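DCN1-like protein 3 (Homo sapiens, PDB 4GBA) promotes cullin neddylation, transferring NEDD8 from N-terminally acetylated E2 enzymes to cullin-RBX complexes, its DCUN1 domain being the part that binds the E2 and the cullins. Local coordinates at residues A[33-38]-A[77-82]; A[40-45]-A[97-102]; A[48-53]-A[84-89]. All blocks are in the same frame, centred on the assembly; numbering follows the deposited sequence.

Contact 1 of 3, residues A[33-38]-A[77-82]; sequences NDLCVD and DGICAR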
ATOM      1  N   ASN A  33     -14.484  10.194   4.411  1.00 32.21           N
ATOM      2  CA  ASN A  33     -15.923  10.317   4.226  1.00 33.05           C
ATOM      3  C   ASN A  33     -16.278  11.523   3.343  1.00 32.51           C
ATOM      4  O   ASN A  33     -17.039  11.389   2.390  1.00 34.84           O
ATOM      5  CB  ASN A  33     -16.654  10.378   5.569  1.00 33.04           C
ATOM      6  CG  ASN A  33     -18.158  10.502   5.402  1.00 34.13           C
ATOM      7  OD1 ASN A  33     -18.815   9.582   4.929  1.00 32.97           O
ATOM      8  ND2 ASN A  33     -18.704  11.641   5.789  1.00 35.01           N
ATOM      9  N   ASP A  34     -15.706  12.686   3.644  1.00 31.89           N
ATOM     10  CA  ASP A  34     -15.932  13.874   2.819  1.00 33.13           C
ATOM     11  C   ASP A  34     -15.464  13.697   1.376  1.00 33.99           C
ATOM     12  O   ASP A  34     -16.112  14.163   0.448  1.00 36.29           O
ATOM     13  CB  ASP A  34     -15.278  15.097   3.444  1.00 35.02           C
ATOM     14  CG  ASP A  34     -15.971  15.537   4.716  1.00 37.85           C
ATOM     15  OD1 ASP A  34     -17.141  15.145   4.923  1.00 45.42           O
ATOM     16  OD2 ASP A  34     -15.358  16.281   5.503  1.00 38.99           O
ATOM     17  N   LEU A  35     -14.336  13.019   1.188  1.00 34.87           N
ATOM     18  CA  LEU A  35     -13.866  12.676  -0.153  1.00 31.81           C
ATOM     19  C   LEU A  35     -14.762  11.648  -0.842  1.00 32.84           C
ATOM     20  O   LEU A  35     -14.591  11.381  -2.027  1.00 30.16           O
ATOM     21  CB  LEU A  35     -12.439  12.147  -0.093  1.00 29.08           C
ATOM     22  CG  LEU A  35     -11.359  13.121   0.371  1.00 33.18           C
ATOM     23  CD1 LEU A  35     -10.080  12.360   0.630  1.00 32.78           C
ATOM     24  CD2 LEU A  35     -11.128  14.226  -0.658  1.00 32.57           C
ATOM     25  N   CYS A  36     -15.689  11.049  -0.087  1.00 33.81           N
ATOM     26  CA  CYS A  36     -16.589  10.035  -0.628  1.00 28.79           C
ATOM     27  C   CYS A  36     -15.820   8.830  -1.102  1.00 30.87           C
ATOM     28  O   CYS A  36     -16.092   8.263  -2.167  1.00 31.21           O
ATOM     29  CB  CYS A  36     -17.401  10.618  -1.777  1.00 33.17           C
ATOM     30  SG  CYS A  36     -18.596  11.800  -1.167  1.00 38.94           S
ATOM     31  N   VAL A  37     -14.868   8.428  -0.274  1.00 31.35           N
ATOM     32  CA  VAL A  37     -13.916   7.396  -0.629  1.00 33.10           C
ATOM     33  C   VAL A  37     -13.859   6.383   0.520  1.00 33.45           C
ATOM     34  O   VAL A  37     -13.851   6.768   1.691  1.00 32.42           O
ATOM     35  CB  VAL A  37     -12.526   8.070  -0.927  1.00 32.02           C
ATOM     36  CG1 VAL A  37     -11.419   7.514  -0.081  1.00 31.23           C
ATOM     37  CG2 VAL A  37     -12.199   8.001  -2.414  1.00 36.29           C
ATOM     38  N   ASP A  38     -13.859   5.093   0.205  1.00 33.11           N
ATOM     39  CA  ASP A  38     -13.629   4.102   1.248  1.00 32.79           C
ATOM     40  C   ASP A  38     -12.194   4.310   1.735  1.00 31.96           C
ATOM     41  O   ASP A  38     -11.289   4.434   0.921  1.00 31.74           O
ATOM     42  CB  ASP A  38     -13.852   2.674   0.725  1.00 31.32           C
ATOM     43  CG  ASP A  38     -13.642   1.607   1.805  1.00 35.46           C
ATOM     44  OD1 ASP A  38     -14.539   0.748   2.016  1.00 34.62           O
ATOM     45  OD2 ASP A  38     -12.566   1.617   2.442  1.00 34.77           O
ATOM     46  N   ASP A  77     -13.185  19.317  -2.687  1.00 34.44           N
ATOM     47  CA  ASP A  77     -13.521  19.238  -4.105  1.00 35.18           C
ATOM     48  C   ASP A  77     -12.299  19.318  -5.008  1.00 35.00           C
ATOM     49  O   ASP A  77     -12.261  18.685  -6.060  1.00 36.82           O
ATOM     50  CB  ASP A  77     -14.553  20.302  -4.488  1.00 41.30           C
ATOM     51  CG  ASP A  77     -15.985  19.795  -4.361  1.00 44.01           C
ATOM     52  OD1 ASP A  77     -16.234  18.850  -3.575  1.00 48.05           O
ATOM     53  OD2 ASP A  77     -16.859  20.336  -5.060  1.00 50.33           O
ATOM     54  N   GLY A  78     -11.296  20.079  -4.583  1.00 32.44           N
ATOM     55  CA  GLY A  78     -10.060  20.187  -5.333  1.00 34.97           C
ATOM     56  C   GLY A  78      -9.291  18.880  -5.337  0.73 34.67           C
ATOM     57  O   GLY A  78      -8.777  18.465  -6.371  1.00 35.27           O
ATOM     58  N   ILE A  79      -9.204  18.234  -4.176  1.00 33.80           N
ATOM     59  CA  ILE A  79      -8.552  16.934  -4.073  1.00 28.60           C
ATOM     60  C   ILE A  79      -9.237  15.901  -4.964  1.00 33.75           C
ATOM     61  O   ILE A  79      -8.574  15.213  -5.737  1.00 34.33           O
ATOM     62  CB  ILE A  79      -8.489  16.431  -2.608  1.00 32.96           C
ATOM     63  CG1 ILE A  79      -7.616  17.363  -1.771  1.00 29.92           C
ATOM     64  CG2 ILE A  79      -7.921  15.016  -2.556  1.00 31.88           C
ATOM     65  CD1 ILE A  79      -7.882  17.342  -0.318  1.00 28.59           C
ATOM     66  N   CYS A  80     -10.562  15.801  -4.873  1.00 32.75           N
ATOM     67  CA  CYS A  80     -11.292  14.828  -5.691  1.00 36.17           C
ATOM     68  C   CYS A  80     -11.019  15.032  -7.174  1.00 35.82           C
ATOM     69  O   CYS A  80     -10.880  14.068  -7.919  1.00 38.46           O
ATOM     70  CB  CYS A  80     -12.805  14.869  -5.420  1.00 36.42           C
ATOM     71  SG  CYS A  80     -13.251  14.370  -3.742  1.00 42.08           S
ATOM     72  N   ALA A  81     -10.936  16.289  -7.596  1.00 32.63           N
ATOM     73  CA  ALA A  81     -10.684  16.605  -8.996  1.00 34.03           C
ATOM     74  C   ALA A  81      -9.319  16.091  -9.483  1.00 36.70           C
ATOM     75  O   ALA A  81      -9.143  15.831 -10.679  1.00 35.12           O
ATOM     76  CB  ALA A  81     -10.803  18.101  -9.221  1.00 36.47           C
ATOM     77  N   ARG A  82      -8.363  15.939  -8.561  1.00 33.14           N
ATOM     78  CA  ARG A  82      -7.026  15.464  -8.917  1.00 35.63           C
ATOM     79  C   ARG A  82      -6.959  13.952  -9.080  1.00 39.05           C
ATOM     80  O   ARG A  82      -6.037  13.444  -9.720  1.00 40.85           O
ATOM     81  CB  ARG A  82      -5.986  15.889  -7.877  1.00 31.42           C
ATOM     82  CG  ARG A  82      -5.902  17.388  -7.637  1.00 33.06           C
ATOM     83  CD  ARG A  82      -5.742  18.177  -8.927  1.00 29.81           C
ATOM     84  NE  ARG A  82      -5.553  19.598  -8.639  1.00 32.10           N
ATOM     85  CZ  ARG A  82      -5.680  20.575  -9.532  1.00 31.10           C
ATOM     86  NH1 ARG A  82      -5.999  20.307 -10.796  1.00 27.47           N
ATOM     87  NH2 ARG A  82      -5.497  21.826  -9.149  1.00 31.87           N
TER
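Leu-35 pushes its CD2 methyl against Ile-79 and Cys-80, packing the end of helix 25-34 onto helix 76-89 in the DCUN1 (PONY) domain, a mainly helical domain whose cullin-binding family is grouped with the EF-hands. The side chains meet by apolar packing, and no hydrogen bond crosses. CD2 of Leu-35 lies 3.8 Å from CG2 of Ile-79, and the two side chains cross at about a right angle. The beta-branch of Ile-79 matters here: CG2 sits anti to its backbone N and turns to the leucine, while CB follows close behind, 4.0 Å from the same CD2. This CD2 of Leu-35 also meets SG of Cys-80 at 3.7 Å, so one methyl touches the CG2 methyl and the sulfur of adjacent residues. Leu-47 of helix 42-50 touches both Leu-35 and Ile-79, extending the patch to a third helix.

The backbone takes part too. A Schellman motif closes the chain just after Leu-35: Cys-36 has a positive phi of 63°, and its N bonds back to O of Asn-33 at 2.8 Å. Beside this turn, the carbonyl O of Leu-35 makes van der Waals contact with SG of Cys-80 at 3.7 Å.

Contact 2 of 3, residues A[40-45]-A[97-102]; sequences TEFRVL and KDLYRF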
ATOM      1  N   THR A  40      -9.903   2.459   2.860  0.93 34.18           N
ATOM      2  CA  THR A  40      -8.907   1.446   2.521  1.00 33.08           C
ATOM      3  C   THR A  40      -8.652   1.351   1.014  1.00 34.73           C
ATOM      4  O   THR A  40      -7.811   0.560   0.567  1.00 35.45           O
ATOM      5  CB  THR A  40      -9.335   0.032   3.022  1.00 31.82           C
ATOM      6  OG1 THR A  40     -10.527  -0.379   2.340  1.00 34.79           O
ATOM      7  CG2 THR A  40      -9.586   0.048   4.498  1.00 32.29           C
ATOM      8  N   GLU A  41      -9.369   2.143   0.227  1.00 31.29           N
ATOM      9  CA  GLU A  41      -9.264   2.018  -1.226  1.00 35.24           C
ATOM     10  C   GLU A  41      -8.003   2.668  -1.847  1.00 29.98           C
ATOM     11  O   GLU A  41      -7.297   3.448  -1.206  1.00 30.20           O
ATOM     12  CB  GLU A  41     -10.543   2.510  -1.905  1.00 34.32           C
ATOM     13  CG  GLU A  41     -10.649   4.019  -2.044  1.00 30.57           C
ATOM     14  CD  GLU A  41     -11.363   4.403  -3.327  1.00 39.38           C
ATOM     15  OE1 GLU A  41     -12.588   4.634  -3.269  1.00 40.24           O
ATOM     16  OE2 GLU A  41     -10.703   4.445  -4.397  1.00 45.54           O
ATOM     17  N   PHE A  42      -7.733   2.308  -3.098  1.00 31.77           N
ATOM     18  CA  PHE A  42      -6.489   2.653  -3.801  1.00 32.69           C
ATOM     19  C   PHE A  42      -6.158   4.162  -3.852  1.00 33.16           C
ATOM     20  O   PHE A  42      -5.011   4.557  -3.642  1.00 32.74           O
ATOM     21  CB  PHE A  42      -6.531   2.029  -5.208  1.00 31.57           C
ATOM     22  CG  PHE A  42      -5.271   2.218  -6.013  1.00 36.12           C
ATOM     23  CD1 PHE A  42      -4.047   1.738  -5.549  1.00 31.91           C
ATOM     24  CD2 PHE A  42      -5.317   2.848  -7.264  1.00 36.54           C
ATOM     25  CE1 PHE A  42      -2.877   1.899  -6.309  1.00 34.10           C
ATOM     26  CE2 PHE A  42      -4.160   3.014  -8.030  1.00 32.37           C
ATOM     27  CZ  PHE A  42      -2.932   2.537  -7.546  1.00 33.62           C
ATOM     28  N   ARG A  43      -7.155   5.001  -4.126  1.00 33.79           N
ATOM     29  CA  ARG A  43      -6.936   6.448  -4.152  1.00 31.94           C
ATOM     30  C   ARG A  43      -6.409   6.989  -2.841  1.00 31.27           C
ATOM     31  O   ARG A  43      -5.691   7.986  -2.827  0.89 30.36           O
ATOM     32  CB  ARG A  43      -8.217   7.192  -4.477  1.00 34.29           C
ATOM     33  CG  ARG A  43      -8.537   7.251  -5.933  1.00 38.14           C
ATOM     34  CD  ARG A  43     -10.014   7.459  -6.087  1.00 46.19           C
ATOM     35  NE  ARG A  43     -10.458   7.063  -7.409  1.00 54.00           N
ATOM     36  CZ  ARG A  43     -11.692   7.249  -7.849  1.00 56.28           C
ATOM     37  NH1 ARG A  43     -12.581   7.827  -7.048  1.00 50.83           N
ATOM     38  NH2 ARG A  43     -12.023   6.867  -9.084  1.00 58.61           N
ATOM     39  N   VAL A  44      -6.791   6.344  -1.739  1.00 33.12           N
ATOM     40  CA  VAL A  44      -6.343   6.766  -0.415  1.00 31.93           C
ATOM     41  C   VAL A  44      -4.871   6.407  -0.216  1.00 31.39           C
ATOM     42  O   VAL A  44      -4.101   7.201   0.336  1.00 29.08           O
ATOM     43  CB  VAL A  44      -7.239   6.184   0.709  1.00 31.86           C
ATOM     44  CG1 VAL A  44      -6.690   6.551   2.081  1.00 25.80           C
ATOM     45  CG2 VAL A  44      -8.687   6.693   0.534  1.00 29.00           C
ATOM     46  N   LEU A  45      -4.482   5.221  -0.681  1.00 30.41           N
ATOM     47  CA  LEU A  45      -3.062   4.881  -0.765  1.00 33.58           C
ATOM     48  C   LEU A  45      -2.308   5.937  -1.621  1.00 32.25           C
ATOM     49  O   LEU A  45      -1.243   6.424  -1.221  1.00 32.02           O
ATOM     50  CB  LEU A  45      -2.867   3.462  -1.321  1.00 31.41           C
ATOM     51  CG  LEU A  45      -1.421   3.008  -1.567  1.00 36.01           C
ATOM     52  CD1 LEU A  45      -0.659   2.784  -0.240  1.00 28.25           C
ATOM     53  CD2 LEU A  45      -1.383   1.757  -2.454  1.00 29.92           C
ATOM     54  N   LYS A  97       7.099   2.422  -9.334  1.00 42.73           N
ATOM     55  CA  LYS A  97       8.179   1.870  -8.522  1.00 42.76           C
ATOM     56  C   LYS A  97       8.283   2.644  -7.225  1.00 38.92           C
ATOM     57  O   LYS A  97       8.510   2.058  -6.170  1.00 37.14           O
ATOM     58  CB  LYS A  97       9.524   1.892  -9.270  1.00 45.72           C
ATOM     59  CG  LYS A  97       9.701   0.717 -10.227  1.00 51.03           C
ATOM     60  CD  LYS A  97      10.801   0.961 -11.258  1.00 59.31           C
ATOM     61  CE  LYS A  97      12.188   0.678 -10.699  1.00 65.86           C
ATOM     62  NZ  LYS A  97      13.242   0.856 -11.744  1.00 73.93           N
ATOM     63  N   ASP A  98       8.116   3.961  -7.307  1.00 38.08           N
ATOM     64  CA  ASP A  98       8.210   4.799  -6.115  1.00 41.41           C
ATOM     65  C   ASP A  98       7.031   4.553  -5.165  1.00 37.71           C
ATOM     66  O   ASP A  98       7.218   4.444  -3.955  1.00 34.14           O
ATOM     67  CB  ASP A  98       8.312   6.286  -6.476  1.00 36.87           C
ATOM     68  CG  ASP A  98       8.529   7.169  -5.250  1.00 40.93           C
ATOM     69  OD1 ASP A  98       9.684   7.247  -4.767  1.00 52.28           O
ATOM     70  OD2 ASP A  98       7.553   7.784  -4.762  1.00 38.14           O
ATOM     71  N   LEU A  99       5.829   4.471  -5.726  1.00 31.87           N
ATOM     72  CA  LEU A  99       4.637   4.186  -4.953  1.00 35.03           C
ATOM     73  C   LEU A  99       4.767   2.824  -4.270  1.00 35.78           C
ATOM     74  O   LEU A  99       4.433   2.667  -3.086  1.00 31.08           O
ATOM     75  CB  LEU A  99       3.410   4.204  -5.862  1.00 34.19           C
ATOM     76  CG  LEU A  99       2.182   3.497  -5.293  1.00 32.41           C
ATOM     77  CD1 LEU A  99       1.594   4.293  -4.136  1.00 30.90           C
ATOM     78  CD2 LEU A  99       1.168   3.275  -6.390  1.00 34.06           C
ATOM     79  N   TYR A 100       5.262   1.849  -5.034  1.00 34.69           N
ATOM     80  CA  TYR A 100       5.561   0.509  -4.526  1.00 35.25           C
ATOM     81  C   TYR A 100       6.560   0.489  -3.348  1.00 37.20           C
ATOM     82  O   TYR A 100       6.341  -0.228  -2.364  1.00 38.90           O
ATOM     83  CB  TYR A 100       6.028  -0.407  -5.665  1.00 35.94           C
ATOM     84  CG  TYR A 100       6.153  -1.865  -5.266  1.00 37.48           C
ATOM     85  CD1 TYR A 100       5.044  -2.706  -5.274  1.00 34.66           C
ATOM     86  CD2 TYR A 100       7.380  -2.402  -4.884  1.00 37.71           C
ATOM     87  CE1 TYR A 100       5.145  -4.039  -4.905  1.00 35.55           C
ATOM     88  CE2 TYR A 100       7.496  -3.748  -4.510  1.00 37.28           C
ATOM     89  CZ  TYR A 100       6.375  -4.558  -4.524  1.00 37.79           C
ATOM     90  OH  TYR A 100       6.481  -5.885  -4.154  1.00 35.05           O
ATOM     91  N   ARG A 101       7.640   1.266  -3.430  1.00 32.31           N
ATOM     92  CA  ARG A 101       8.586   1.345  -2.312  1.00 34.06           C
ATOM     93  C   ARG A 101       7.962   2.022  -1.086  1.00 36.05           C
ATOM     94  O   ARG A 101       8.163   1.569   0.045  1.00 39.33           O
ATOM     95  CB  ARG A 101       9.887   2.061  -2.711  1.00 39.89           C
ATOM     96  CG  ARG A 101      10.475   1.586  -4.041  1.00 53.67           C
ATOM     97  CD  ARG A 101      11.816   2.282  -4.396  1.00 60.16           C
ATOM     98  NE  ARG A 101      12.938   1.345  -4.278  1.00 73.37           N
ATOM     99  CZ  ARG A 101      14.038   1.359  -5.033  1.00 68.77           C
ATOM    100  NH1 ARG A 101      14.190   2.276  -5.989  1.00 59.92           N
ATOM    101  NH2 ARG A 101      14.986   0.440  -4.829  1.00 51.41           N
ATOM    102  N   PHE A 102       7.228   3.117  -1.320  1.00 35.26           N
ATOM    103  CA  PHE A 102       6.487   3.836  -0.281  1.00 33.51           C
ATOM    104  C   PHE A 102       5.476   2.922   0.430  1.00 32.61           C
ATOM    105  O   PHE A 102       5.283   3.024   1.639  1.00 33.69           O
ATOM    106  CB  PHE A 102       5.736   5.058  -0.867  1.00 31.88           C
ATOM    107  CG  PHE A 102       4.689   5.624   0.068  1.00 33.92           C
ATOM    108  CD1 PHE A 102       5.038   6.539   1.056  1.00 31.36           C
ATOM    109  CD2 PHE A 102       3.364   5.202  -0.008  1.00 33.22           C
ATOM    110  CE1 PHE A 102       4.088   7.042   1.931  1.00 29.92           C
ATOM    111  CE2 PHE A 102       2.411   5.701   0.868  1.00 32.76           C
ATOM    112  CZ  PHE A 102       2.777   6.623   1.838  1.00 30.90           C
TER
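Leu-99 of helix 93-107 meets Leu-45 and Phe-42 of helix 42-50 with its two methyls. Starting at CB, which points toward helix 42-50, the chain runs to a CG anti to the backbone N (chi1 161°) and there splits. CD1 goes to Leu-45, coming 4.2 Å from its CG, with the two leucines crossing at a slant. CD2 goes to the phenylalanine, 4.3 Å from CE1 of Phe-42, approaching the ring obliquely. The fork therefore spans two positions of helix 42-50 that lie nearly a turn apart. One turn on from Leu-99, Phe-102 continues the seam: its CE2 lies 4.4 Å from CD1 of Leu-45 and 4.3 Å from the carbonyl O of the same residue. All of these are loose van der Waals distances, and no hydrogen bond crosses. Leu-128 of helix 119-129 packs on both Phe-42 and Leu-45, and Val-129 of that helix packs on Leu-99. Leu-45 and its neighbour Val-44 also touch a modified residue of the bound E2 peptide. The seam thus lies at the edge of the peptide site, in keeping with the pocket by which DCUN1 domains recognise the acetylated N terminus of a NEDD8 E2.

Contact 3 of 3, residues A[48-53]-A[84-89]; sequences AWKFQA and PSLLTE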
ATOM      1  N   ALA A  48      -1.940   9.171   0.452  1.00 29.37           N
ATOM      2  CA  ALA A  48      -0.902   8.984   1.459  1.00 28.06           C
ATOM      3  C   ALA A  48       0.486   9.023   0.807  1.00 31.97           C
ATOM      4  O   ALA A  48       1.427   9.593   1.354  1.00 30.96           O
ATOM      5  CB  ALA A  48      -1.109   7.652   2.218  1.00 28.27           C
ATOM      6  N   TRP A  49       0.599   8.399  -0.363  1.00 30.69           N
ATOM      7  CA  TRP A  49       1.825   8.434  -1.144  1.00 32.64           C
ATOM      8  C   TRP A  49       2.222   9.889  -1.477  1.00 33.75           C
ATOM      9  O   TRP A  49       3.302  10.343  -1.100  1.00 29.89           O
ATOM     10  CB  TRP A  49       1.651   7.574  -2.406  1.00 31.95           C
ATOM     11  CG  TRP A  49       2.761   7.703  -3.447  1.00 36.17           C
ATOM     12  CD1 TRP A  49       4.103   7.559  -3.244  1.00 32.17           C
ATOM     13  CD2 TRP A  49       2.594   7.962  -4.854  1.00 34.00           C
ATOM     14  NE1 TRP A  49       4.785   7.709  -4.431  1.00 31.18           N
ATOM     15  CE2 TRP A  49       3.886   7.962  -5.432  1.00 36.92           C
ATOM     16  CE3 TRP A  49       1.480   8.197  -5.676  1.00 32.49           C
ATOM     17  CZ2 TRP A  49       4.096   8.194  -6.800  1.00 37.62           C
ATOM     18  CZ3 TRP A  49       1.686   8.427  -7.036  1.00 39.29           C
ATOM     19  CH2 TRP A  49       2.989   8.425  -7.583  1.00 42.07           C
ATOM     20  N   LYS A  50       1.329  10.610  -2.156  1.00 31.37           N
ATOM     21  CA  LYS A  50       1.509  12.039  -2.461  1.00 33.30           C
ATOM     22  C   LYS A  50       1.841  12.910  -1.235  1.00 35.86           C
ATOM     23  O   LYS A  50       2.633  13.847  -1.333  1.00 32.88           O
ATOM     24  CB  LYS A  50       0.260  12.585  -3.156  1.00 32.70           C
ATOM     25  CG  LYS A  50       0.500  13.019  -4.555  1.00 41.29           C
ATOM     26  CD  LYS A  50       1.146  11.930  -5.354  1.00 41.96           C
ATOM     27  CE  LYS A  50       1.557  12.463  -6.718  1.00 41.42           C
ATOM     28  NZ  LYS A  50       2.322  13.711  -6.544  1.00 38.22           N
ATOM     29  N   PHE A  51       1.228  12.611  -0.085  1.00 35.01           N
ATOM     30  CA  PHE A  51       1.494  13.379   1.136  1.00 33.49           C
ATOM     31  C   PHE A  51       2.731  12.859   1.855  1.00 32.83           C
ATOM     32  O   PHE A  51       3.145  13.414   2.877  1.00 31.42           O
ATOM     33  CB  PHE A  51       0.300  13.334   2.097  1.00 35.37           C
ATOM     34  CG  PHE A  51      -0.931  14.044   1.585  1.00 35.48           C
ATOM     35  CD1 PHE A  51      -0.969  14.580   0.305  1.00 36.33           C
ATOM     36  CD2 PHE A  51      -2.044  14.180   2.392  1.00 36.47           C
ATOM     37  CE1 PHE A  51      -2.096  15.229  -0.163  1.00 32.39           C
ATOM     38  CE2 PHE A  51      -3.174  14.831   1.936  1.00 38.74           C
ATOM     39  CZ  PHE A  51      -3.197  15.360   0.654  1.00 37.39           C
ATOM     40  N   GLN A  52       3.299  11.772   1.334  1.00 34.95           N
ATOM     41  CA  GLN A  52       4.481  11.150   1.936  1.00 40.82           C
ATOM     42  C   GLN A  52       4.282  10.850   3.424  1.00 37.77           C
ATOM     43  O   GLN A  52       5.121  11.228   4.252  1.00 41.53           O
ATOM     44  CB  GLN A  52       5.701  12.066   1.781  1.00 38.91           C
ATOM     45  CG  GLN A  52       5.975  12.545   0.370  1.00 40.66           C
ATOM     46  CD  GLN A  52       7.337  13.203   0.262  1.00 53.65           C
ATOM     47  OE1 GLN A  52       7.448  14.428   0.164  1.00 53.15           O
ATOM     48  NE2 GLN A  52       8.386  12.390   0.305  1.00 59.11           N
ATOM     49  N   ALA A  53       3.179  10.189   3.763  1.00 33.23           N
ATOM     50  CA  ALA A  53       2.860   9.919   5.158  1.00 41.33           C
ATOM     51  C   ALA A  53       3.732   8.802   5.792  1.00 45.50           C
ATOM     52  O   ALA A  53       4.510   9.040   6.733  1.00 49.60           O
ATOM     53  CB  ALA A  53       1.393   9.599   5.295  1.00 38.08           C
ATOM     54  N   PRO A  84      -8.321  11.461 -10.818  0.91 40.06           N
ATOM     55  CA  PRO A  84      -8.072  10.827 -12.123  1.00 39.53           C
ATOM     56  C   PRO A  84      -6.623  10.987 -12.607  0.88 39.89           C
ATOM     57  O   PRO A  84      -6.067  10.061 -13.197  1.00 39.69           O
ATOM     58  CB  PRO A  84      -9.043  11.556 -13.059  1.00 36.23           C
ATOM     59  CG  PRO A  84     -10.141  12.065 -12.144  1.00 36.93           C
ATOM     60  CD  PRO A  84      -9.453  12.407 -10.855  1.00 36.93           C
ATOM     61  N   SER A  85      -6.015  12.141 -12.354  1.00 38.89           N
ATOM     62  CA  SER A  85      -4.642  12.364 -12.791  1.00 40.26           C
ATOM     63  C   SER A  85      -3.625  11.704 -11.830  1.00 42.41           C
ATOM     64  O   SER A  85      -2.496  11.380 -12.220  0.92 41.84           O
ATOM     65  CB  SER A  85      -4.372  13.864 -12.978  1.00 37.50           C
ATOM     66  OG  SER A  85      -3.835  14.448 -11.798  0.75 38.52           O
ATOM     67  N   LEU A  86      -4.029  11.514 -10.574  1.00 41.30           N
ATOM     68  CA  LEU A  86      -3.239  10.730  -9.629  1.00 41.58           C
ATOM     69  C   LEU A  86      -3.206   9.283 -10.089  1.00 41.69           C
ATOM     70  O   LEU A  86      -2.146   8.650 -10.098  1.00 39.66           O
ATOM     71  CB  LEU A  86      -3.821  10.815  -8.220  1.00 38.62           C
ATOM     72  CG  LEU A  86      -3.319  12.000  -7.399  1.00 46.68           C
ATOM     73  CD1 LEU A  86      -3.987  12.043  -6.030  1.00 41.92           C
ATOM     74  CD2 LEU A  86      -1.794  11.955  -7.260  1.00 41.35           C
ATOM     75  N   LEU A  87      -4.369   8.772 -10.485  1.00 37.52           N
ATOM     76  CA  LEU A  87      -4.468   7.409 -10.991  1.00 40.71           C
ATOM     77  C   LEU A  87      -3.548   7.233 -12.198  1.00 42.88           C
ATOM     78  O   LEU A  87      -2.833   6.238 -12.311  1.00 41.10           O
ATOM     79  CB  LEU A  87      -5.918   7.064 -11.364  1.00 34.24           C
ATOM     80  CG  LEU A  87      -6.912   6.841 -10.211  1.00 39.46           C
ATOM     81  CD1 LEU A  87      -8.350   6.907 -10.703  1.00 35.67           C
ATOM     82  CD2 LEU A  87      -6.653   5.518  -9.522  1.00 38.16           C
ATOM     83  N   THR A  88      -3.574   8.212 -13.096  1.00 42.19           N
ATOM     84  CA  THR A  88      -2.732   8.185 -14.285  1.00 41.62           C
ATOM     85  C   THR A  88      -1.260   8.231 -13.925  1.00 38.41           C
ATOM     86  O   THR A  88      -0.464   7.461 -14.457  1.00 42.42           O
ATOM     87  CB  THR A  88      -3.087   9.342 -15.243  1.00 43.38           C
ATOM     88  OG1 THR A  88      -4.309   9.023 -15.909  1.00 45.40           O
ATOM     89  CG2 THR A  88      -2.008   9.542 -16.288  1.00 42.48           C
ATOM     90  N   GLU A  89      -0.904   9.134 -13.020  1.00 39.71           N
ATOM     91  CA  GLU A  89       0.479   9.262 -12.553  1.00 42.44           C
ATOM     92  C   GLU A  89       1.022   7.926 -12.045  1.00 44.51           C
ATOM     93  O   GLU A  89       2.129   7.517 -12.399  1.00 45.47           O
ATOM     94  CB  GLU A  89       0.541  10.294 -11.432  1.00 41.96           C
ATOM     95  CG  GLU A  89       1.922  10.811 -11.089  1.00 40.22           C
ATOM     96  CD  GLU A  89       1.861  11.953 -10.084  1.00 46.26           C
ATOM     97  OE1 GLU A  89       0.762  12.515  -9.880  1.00 49.52           O
ATOM     98  OE2 GLU A  89       2.902  12.293  -9.490  1.00 48.51           O
TER
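Lys-50, in the last turn of helix 42-50, reaches helix 76-89 by a bent path, lying over Leu-86 before its amine arrives at Glu-89. Its conformation is unusual. Chi1 is -115°, away from any staggered position, and the chain then turns at chi2 (53°) and again at chi4 (50°). The first bend lays the aliphatic part across Leu-86, whose CD2 touches CG, CD and CE of Lys-50 in turn, closest to CE at 3.4 Å. On another side CD of Lys-50 rests 3.7 Å above the plane of the Trp-49 indole, offset toward the rim.

Glu-89 comes from the opposite direction, extended beyond CG. Its OE2 makes a salt bridge of 3.3 Å with NZ of Lys-50, yet lies nearer still, 3.1 Å, to CE, so the lysine meets the carboxylate with its last methylene as much as with its amine. The same OE2 also bridges to Lys-95, and two positive groups would probably help to keep this glutamate ionised. Oblique to the indole, OE2 passes 4.3 Å from CH2 of Trp-49. The indole is fixed from its other end, where NE1 bonds to OD2 of Asp-98. With an alanine in place of Lys-50, Leu-86 would probably lose the hydrocarbon lying across its CD2, and Glu-89 one of these two salt bridges, keeping that to Lys-95.

Around the contact, Ile-71 of helix 61-71 touches Lys-50, while Trp-49 packs on Leu-99 and Phe-102 of helix 93-107. Just past the helix end, Phe-51 meets Phe-59 of the short strand 59-60 edge-to-face; that strand pairs antiparallel with 22-23.

Overall arrangement
Helix 42-50 runs through the middle of the arrangement: contact 2 uses its start and contact 3 its end, while Leu-47 between them reaches over to contact 1. Contacts 1 and 3 share helix 76-89 and meet it at successive segments, their centres about 12 Å apart. Contact 2 lies deepest, its centre about 4 Å from that of the chain, and the centre of contact 1 farthest out at about 19 Å, though still largely buried. In both, apolar side chains do the packing and no hydrogen bond or salt bridge crosses; contact 3, only partly buried, adds a salt bridge. Contacts 2 and 3, centres about 7 Å apart, are joined by Phe-102 packing on the backbone of Ala-48 and Trp-49.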